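Side-chain contacts in beta-xylanase (Roseburia intestinalis L1-82, PDB 6SGF), which probably cleaves internal beta-1,4-xylosidic bonds of xylan as a whole enzyme, this chain being its low-affinity xylan-binding module, CBM86: residues Glu24-Gly28 with Gln29-Ser33; Ala62-Lys65 with Val66-Leu70. All coordinates share one frame; numbering follows the deposited sequence.

Contact 1: Glu24-Gly28 with Gln29-Ser33; sequences ELADG and QWKLS. With CD (cadmium ion), chain O.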
loop_
_atom_site.group_PDB
_atom_site.type_symbol
_atom_site.label_atom_id
_atom_site.label_comp_id
_atom_site.label_asym_id
_atom_site.label_seq_id
_atom_site.Cartn_x
_atom_site.Cartn_y
_atom_site.Cartn_z
ATOM N N GLU B 24 7.757 -13.598 -5.201
ATOM C CA GLU B 24 6.652 -14.213 -4.492
ATOM C C GLU B 24 5.942 -13.112 -3.741
ATOM O O GLU B 24 6.589 -12.176 -3.255
ATOM C CB GLU B 24 7.136 -15.304 -3.517
ATOM C CG GLU B 24 8.062 -14.788 -2.450
ATOM C CD GLU B 24 8.994 -15.861 -1.908
ATOM O OE1 GLU B 24 8.997 -16.064 -0.675
ATOM O OE2 GLU B 24 9.705 -16.513 -2.716
ATOM N N LEU B 25 4.622 -13.219 -3.686
ATOM C CA LEU B 25 3.771 -12.299 -2.937
ATOM C C LEU B 25 3.637 -12.854 -1.531
ATOM O O LEU B 25 3.016 -13.907 -1.331
ATOM C CB LEU B 25 2.405 -12.167 -3.602
ATOM C CG LEU B 25 1.417 -11.210 -2.959
ATOM C CD1 LEU B 25 1.924 -9.775 -3.130
ATOM C CD2 LEU B 25 0.003 -11.334 -3.564
ATOM N N ALA B 26 4.226 -12.171 -0.561
ATOM C CA ALA B 26 4.232 -12.660 0.814
ATOM C C ALA B 26 4.042 -11.468 1.742
ATOM O O ALA B 26 4.610 -10.397 1.514
ATOM C CB ALA B 26 5.537 -13.402 1.164
ATOM N N ASP B 27 3.203 -11.644 2.758
ATOM C CA ASP B 27 2.966 -10.592 3.749
ATOM C C ASP B 27 2.600 -9.278 3.060
ATOM O O ASP B 27 2.997 -8.197 3.482
ATOM C CB ASP B 27 4.189 -10.443 4.666
ATOM C CG ASP B 27 4.418 -11.687 5.516
ATOM O OD1 ASP B 27 3.491 -12.493 5.598
ATOM O OD2 ASP B 27 5.495 -11.879 6.090
ATOM N N GLY B 28 1.827 -9.388 1.986
ATOM C CA GLY B 28 1.309 -8.247 1.274
ATOM C C GLY B 28 2.311 -7.500 0.406
ATOM O O GLY B 28 1.971 -6.452 -0.131
ATOM N N GLN B 29 3.521 -8.022 0.232
ATOM C CA GLN B 29 4.542 -7.384 -0.593
ATOM C C GLN B 29 5.063 -8.343 -1.657
ATOM O O GLN B 29 5.085 -9.557 -1.473
ATOM C CB GLN B 29 5.714 -6.918 0.280
ATOM C CG GLN B 29 5.252 -5.928 1.337
ATOM C CD GLN B 29 6.381 -5.439 2.231
ATOM O OE1 GLN B 29 7.485 -6.001 2.223
ATOM N NE2 GLN B 29 6.091 -4.418 3.032
ATOM N N TRP B 30 5.483 -7.788 -2.786
ATOM C CA TRP B 30 6.166 -8.590 -3.790
ATOM C C TRP B 30 7.633 -8.668 -3.371
ATOM O O TRP B 30 8.342 -7.658 -3.420
ATOM C CB TRP B 30 6.011 -7.970 -5.178
ATOM C CG TRP B 30 4.773 -8.377 -5.921
ATOM C CD1 TRP B 30 3.717 -7.580 -6.260
ATOM C CD2 TRP B 30 4.456 -9.688 -6.399
ATOM N NE1 TRP B 30 2.769 -8.308 -6.942
ATOM C CE2 TRP B 30 3.194 -9.610 -7.028
ATOM C CE3 TRP B 30 5.116 -10.929 -6.349
ATOM C CZ2 TRP B 30 2.576 -10.722 -7.611
ATOM C CZ3 TRP B 30 4.497 -12.036 -6.931
ATOM C CH2 TRP B 30 3.250 -11.918 -7.565
ATOM N N LYS B 31 8.087 -9.862 -2.953
ATOM C CA LYS B 31 9.447 -10.082 -2.479
ATOM C C LYS B 31 10.282 -10.606 -3.647
ATOM O O LYS B 31 9.939 -11.619 -4.259
ATOM C CB LYS B 31 9.477 -11.046 -1.287
ATOM C CG LYS B 31 8.640 -10.537 -0.088
ATOM C CD LYS B 31 9.104 -10.993 1.263
ATOM C CE LYS B 31 8.251 -10.339 2.355
ATOM N NZ LYS B 31 8.756 -9.032 2.759
ATOM N N LEU B 32 11.340 -9.879 -3.992
ATOM C CA LEU B 32 12.095 -10.169 -5.192
ATOM C C LEU B 32 13.525 -10.558 -4.847
ATOM O O LEU B 32 14.120 -10.035 -3.888
ATOM C CB LEU B 32 12.118 -8.961 -6.141
ATOM C CG LEU B 32 10.798 -8.232 -6.367
ATOM C CD1 LEU B 32 11.075 -6.988 -7.223
ATOM C CD2 LEU B 32 9.743 -9.114 -6.980
ATOM N N SER B 33 14.067 -11.474 -5.656
ATOM C CA SER B 33 15.458 -11.879 -5.563
ATOM C C SER B 33 16.062 -11.919 -6.965
ATOM O O SER B 33 15.481 -12.504 -7.880
ATOM C CB SER B 33 15.598 -13.251 -4.888
ATOM O OG SER B 33 16.922 -13.383 -4.438
HETATM CD CD CD O . 4.615 -14.127 7.146
HETATM O O HOH W 1 7.468 -9.694 5.361
HETATM O O HOH W 2 7.192 -14.290 6.106
#
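The indole of Trp30 lies against the strand of Leu25, presenting one face to that residue. Leu25 CB stands 3.9 Å from the centroid of the six-membered ring of Trp30 and only 9° off its normal, the geometry of a CH-pi contact. Leu25 CD1 sits over the same ring system nearer the rim, and Glu24 N lies at the edge, in the ring plane. With CG anti to the backbone N (chi1 -178°), Leu25 also brings CD1 to 3.6 Å from Gln29 O. Trp30 NE1 is hydrogen-bonded to Leu14 O, and the ring meets that of Trp43, so the indole is anchored beyond the hairpin.

Four backbone bonds hold the two strands. Glu24 and Lys31 exchange two, the shorter being Lys31 N to Glu24 O at 2.8 Å; Ala26 and Gln29 exchange the others, each 2.9 Å between N and O. Leu25 and Trp30 form the non-hydrogen-bonded pair between them.

Polar groups gather on the sheet face of Glu24, Ala26, Gln29 and Lys31. Lys31, bent at its last torsion (chi4 -87°), turns NZ to Gln29 OE1 in a weak bond and to a water that donates to Asp27 OD2. Asp27 grips a cadmium ion with both carboxylate oxygens, OD1 at 2.5 Å and OD2 at 2.6 Å. Asp63 of the second subunit binds the same ion, and Gln29 NE2 bonds Asp27 O of that subunit. Asp27 and Gly28 both have positive phi, as the central residues of a type I' turn do; with the Ala26-Gln29 pair closing it, this is a tight two-residue beta hairpin, here carrying a metal-bridged subunit contact.

Contact 2: Ala62-Lys65 with Val66-Leu70; sequences ADQK and VPISL. With CD (cadmium ion), chain N.
Gln64 braces the short connection that carries the chain from strand 54-62 of one antiparallel sheet to strand 68-73 of the other, its amide meeting Val66 and Ile68 beyond the bend. Gln64 NE2 donates to Val66 O at 3.0 Å. The bond is fairly straight, 161° at the hydrogen, and the acceptor lies practically in the amide plane of Gln64, although NE2 itself is tilted from the plane of the Val66 carbonyl.

The reach comes from an extended side chain: CG is anti to the backbone N (chi1 -175°) and chi2 is also near 180°, which takes the amide across the bend instead of along the chain. On the way, Gln64 CG passes 3.2 Å from Val66 O, so the carbonyl is approached by both the methylene and the amide nitrogen. Ile68 crosses the end of this side chain, with CG1 3.6 Å from Gln64 NE2.

The rest of the amide is tied as well, NE2 giving a hydrogen bond to Leu88 O and OE1 pairing with Tyr94 OH, which fixes its rotation. Were Gln64 shortened to an alanine, the Val66 carbonyl would probably lose this side-chain donor, Leu88 O and the Tyr94 hydroxyl would each lose one hydrogen-bond partner, and a gap is likely to open beside Ile68.

At the outer side of the loop, Lys65 NZ makes a salt bridge with Asp63 OD1, 3.5 Å apart. Asp63 OD1 also binds a cadmium ion at 2.4 Å, while Asp63 OD2 stays farther off, so the carboxylate binds through one oxygen; Asp27 of the second subunit is another ligand. A side chain bonding a carbonyl two residues onward thus pins a sheet-to-sheet crossing of a beta-sandwich binding module.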
loop_
_atom_site.group_PDB
_atom_site.type_symbol
_atom_site.label_atom_id
_atom_site.label_comp_id
_atom_site.label_asym_id
_atom_site.label_seq_id
_atom_site.Cartn_x
_atom_site.Cartn_y
_atom_site.Cartn_z
ATOM N N ALA B 62 10.624 -1.744 0.267
ATOM C CA ALA B 62 11.043 -2.065 1.627
ATOM C C ALA B 62 12.140 -3.119 1.551
ATOM O O ALA B 62 12.239 -3.857 0.580
ATOM C CB ALA B 62 9.849 -2.538 2.475
ATOM N N ASP B 63 12.974 -3.161 2.585
ATOM C CA ASP B 63 14.054 -4.146 2.698
ATOM C C ASP B 63 14.942 -4.167 1.453
ATOM O O ASP B 63 15.359 -5.223 0.968
ATOM C CB ASP B 63 13.495 -5.528 2.997
ATOM C CG ASP B 63 13.140 -5.684 4.454
ATOM O OD1 ASP B 63 13.861 -5.106 5.293
ATOM O OD2 ASP B 63 12.148 -6.364 4.715
ATOM N N GLN B 64 15.250 -2.980 0.944
ATOM C CA GLN B 64 16.067 -2.856 -0.259
ATOM C C GLN B 64 17.524 -3.159 0.076
ATOM O O GLN B 64 18.136 -2.476 0.902
ATOM C CB GLN B 64 15.943 -1.452 -0.850
ATOM C CG GLN B 64 16.693 -1.283 -2.187
ATOM C CD GLN B 64 16.584 0.127 -2.765
ATOM O OE1 GLN B 64 15.881 0.975 -2.253
ATOM N NE2 GLN B 64 17.311 0.369 -3.818
ATOM N N LYS B 65 18.079 -4.176 -0.579
ATOM C CA LYS B 65 19.443 -4.614 -0.330
ATOM C C LYS B 65 20.321 -4.511 -1.563
ATOM O O LYS B 65 21.413 -5.088 -1.569
ATOM C CB LYS B 65 19.481 -6.046 0.193
ATOM C CG LYS B 65 18.622 -6.275 1.409
ATOM C CD LYS B 65 19.222 -5.833 2.681
ATOM C CE LYS B 65 18.347 -6.336 3.851
ATOM N NZ LYS B 65 17.201 -5.406 4.132
ATOM N N VAL B 66 19.868 -3.812 -2.602
ATOM C CA VAL B 66 20.628 -3.633 -3.842
ATOM C C VAL B 66 20.103 -2.375 -4.528
ATOM O O VAL B 66 18.897 -2.083 -4.413
ATOM C CB VAL B 66 20.505 -4.882 -4.734
ATOM C CG1 VAL B 66 19.021 -5.128 -5.085
ATOM C CG2 VAL B 66 21.358 -4.741 -6.002
ATOM N N PRO B 67 20.931 -1.588 -5.233
ATOM C CA PRO B 67 20.367 -0.480 -6.026
ATOM C C PRO B 67 19.412 -1.009 -7.087
ATOM O O PRO B 67 19.621 -2.091 -7.639
ATOM C CB PRO B 67 21.597 0.185 -6.657
ATOM C CG PRO B 67 22.767 -0.246 -5.765
ATOM C CD PRO B 67 22.408 -1.615 -5.304
ATOM N N ILE B 68 18.340 -0.254 -7.357
ATOM C CA ILE B 68 17.308 -0.731 -8.272
ATOM C C ILE B 68 17.098 0.262 -9.413
ATOM O O ILE B 68 17.344 1.461 -9.294
ATOM C CB ILE B 68 15.943 -1.021 -7.577
ATOM C CG1 ILE B 68 15.372 0.221 -6.865
ATOM C CG2 ILE B 68 16.078 -2.156 -6.636
ATOM C CD1 ILE B 68 14.039 -0.022 -6.236
ATOM N N SER B 69 16.582 -0.275 -10.517
ATOM C CA SER B 69 16.114 0.469 -11.668
ATOM C C SER B 69 14.605 0.315 -11.777
ATOM O O SER B 69 14.057 -0.762 -11.520
ATOM C CB SER B 69 16.822 -0.041 -12.927
ATOM O OG SER B 69 18.211 0.253 -12.772
ATOM N N LEU B 70 13.933 1.411 -12.103
ATOM C CA LEU B 70 12.488 1.469 -12.138
ATOM C C LEU B 70 12.040 1.830 -13.549
ATOM O O LEU B 70 12.655 2.681 -14.210
ATOM C CB LEU B 70 11.967 2.472 -11.124
ATOM C CG LEU B 70 12.424 2.207 -9.689
ATOM C CD1 LEU B 70 12.038 3.409 -8.807
ATOM C CD2 LEU B 70 11.897 0.947 -9.111
HETATM CD CD CD N . 13.662 -4.826 7.634
HETATM O O HOH W 3 13.469 -3.184 7.350
#

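How the contacts relate
Contact 1 lies at the surface, its centre about 14 Å from that of the chain, whereas contact 2 is partly buried, about 11 Å from it. The first pairs two neighbouring strands of one sheet, so main-chain bonds dominate, with a single aromatic face adding apolar contact. The second bends between sheets, and without strand pairing across it one glutamine amide does the work. The centres of contact 1 and contact 2 are about 13 Å apart; within one chain they touch where Gln29 OE1 packs on Ala62 CB at 4.2 Å, and both lean on strand 119-130. Each also supplies an aspartate to a cadmium ion shared with the other contact's counterpart in the second subunit.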